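Local coordinates for sialidase B (Streptococcus pneumoniae serotype 4, PDB 4XJW), which hydrolyses alpha-linked terminal sialic acids of oligosaccharides, glycoproteins and glycolipids, acting as an intramolecular trans-sialidase, at residues 470-474 and 475-479. The protein carries 1 engineered substitution. Residues are numbered along the deposited sequence; the frame is centred on the assembly and turned at random.
Sequences TYTSG and ELTYL
Thr472 and Glu475 close a two-residue beta hairpin through a type II turn: Thr472 N donates an almost straight bond (168°) to Glu475 O at 3.1 Å, and Glu475 N returns a weak one to Thr472 O. Gly474, lacking a CB, takes the third position of the turn with positive phi (87°). Farther along the antiparallel ladder, Thr477 N donates to Thr470 O at 2.8 Å. On the face bearing Thr470, Thr472, Glu475 and Thr477, Thr470 OG1 sits between its own N and carbonyl carbon (chi1 76°), which brings it 2.6 Å from Thr477 O; the hydroxyl lies in the carbonyl plane and donates to a lone pair. The CG2 methyl of Thr470 meets Leu479 CD1 at 3.7 Å, the two side chains crossing nearly at right angles. Beside the turn, the side chains of Thr472 and Glu475 lie side by side, pointing the same way, with Thr472 CG2 3.6 Å from Glu475 CG. Past CG the glutamate chain is extended, and its OE2 accepts Thr477 OG1 (2.7 Å) on the anti lone pair and also bonds Ser492 OG of the next strand. A water donates to both Glu475 OE1 and Ser473 O, tying the carboxylate to the turn. On the reverse face, Tyr471 CB touches Leu476 CD2, while the phenol leads away from the hairpin, and the Tyr471 side chain comes within about 4 Å of that of Glu503, a predicted active-site residue. In this blade of the sialidase beta-propeller, two hydroxyls at OE2 and a water at OE1 restrain the carboxylate's rotation and would probably stabilise its negative charge.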
# COMPACT_ATOMS: atom_id res chain seq x y z
N THR A 470 -11.38 11.69 11.22
CA THR A 470 -11.90 10.32 11.18
C THR A 470 -13.27 10.40 10.51
O THR A 470 -13.82 11.50 10.35
CB THR A 470 -12.06 9.70 12.58
OG1 THR A 470 -13.21 10.26 13.23
CG2 THR A 470 -10.81 9.96 13.45
N TYR A 471 -13.82 9.26 10.11
CA TYR A 471 -15.16 9.24 9.54
C TYR A 471 -15.99 8.13 10.16
O TYR A 471 -15.46 7.18 10.75
CB TYR A 471 -15.12 9.08 8.02
CG TYR A 471 -14.49 7.79 7.56
CD1 TYR A 471 -15.27 6.65 7.35
CD2 TYR A 471 -13.13 7.71 7.31
CE1 TYR A 471 -14.69 5.47 6.92
CE2 TYR A 471 -12.55 6.54 6.89
CZ TYR A 471 -13.33 5.42 6.70
OH TYR A 471 -12.72 4.25 6.27
N THR A 472 -17.30 8.28 10.06
CA THR A 472 -18.22 7.23 10.45
C THR A 472 -19.48 7.42 9.63
O THR A 472 -19.52 8.30 8.77
CB THR A 472 -18.53 7.25 11.97
OG1 THR A 472 -19.30 6.09 12.31
CG2 THR A 472 -19.31 8.48 12.33
N SER A 473 -20.49 6.59 9.86
CA SER A 473 -21.72 6.74 9.10
C SER A 473 -22.34 8.12 9.33
O SER A 473 -22.62 8.49 10.46
CB SER A 473 -22.71 5.64 9.47
OG SER A 473 -23.97 5.88 8.88
N GLY A 474 -22.49 8.88 8.26
CA GLY A 474 -23.17 10.16 8.33
C GLY A 474 -22.37 11.40 8.71
O GLY A 474 -22.91 12.50 8.69
N GLU A 475 -21.09 11.24 9.05
CA GLU A 475 -20.31 12.41 9.44
C GLU A 475 -18.80 12.22 9.35
O GLU A 475 -18.29 11.10 9.36
CB GLU A 475 -20.66 12.87 10.86
CG GLU A 475 -20.21 11.94 11.98
CD GLU A 475 -20.46 12.50 13.38
OE1 GLU A 475 -21.63 12.79 13.71
OE2 GLU A 475 -19.49 12.64 14.16
N LEU A 476 -18.09 13.34 9.25
CA LEU A 476 -16.67 13.37 9.60
C LEU A 476 -16.59 13.68 11.08
O LEU A 476 -17.36 14.50 11.61
CB LEU A 476 -15.93 14.44 8.80
CG LEU A 476 -15.86 14.26 7.29
CD1 LEU A 476 -14.98 15.32 6.65
CD2 LEU A 476 -15.35 12.86 6.95
N THR A 477 -15.69 13.01 11.78
CA THR A 477 -15.53 13.26 13.20
C THR A 477 -14.09 13.68 13.44
O THR A 477 -13.18 12.83 13.46
CB THR A 477 -15.88 12.03 14.06
OG1 THR A 477 -17.13 11.47 13.63
CG2 THR A 477 -15.99 12.43 15.52
N TYR A 478 -13.88 14.98 13.58
CA TYR A 478 -12.54 15.49 13.85
C TYR A 478 -12.16 15.28 15.31
O TYR A 478 -12.91 15.65 16.22
CB TYR A 478 -12.44 16.96 13.47
CG TYR A 478 -12.74 17.24 12.00
CD1 TYR A 478 -14.04 17.51 11.58
CD2 TYR A 478 -11.73 17.24 11.05
CE1 TYR A 478 -14.32 17.76 10.23
CE2 TYR A 478 -11.99 17.50 9.72
CZ TYR A 478 -13.28 17.76 9.31
OH TYR A 478 -13.51 18.02 7.98
N LEU A 479 -11.00 14.68 15.55
CA LEU A 479 -10.52 14.50 16.90
C LEU A 479 -9.49 15.59 17.20
O LEU A 479 -8.47 15.71 16.51
CB LEU A 479 -9.92 13.11 17.08
CG LEU A 479 -10.84 11.96 16.66
CD1 LEU A 479 -10.22 10.63 17.02
CD2 LEU A 479 -12.22 12.11 17.31
O HOH W 1 -23.55 10.98 12.02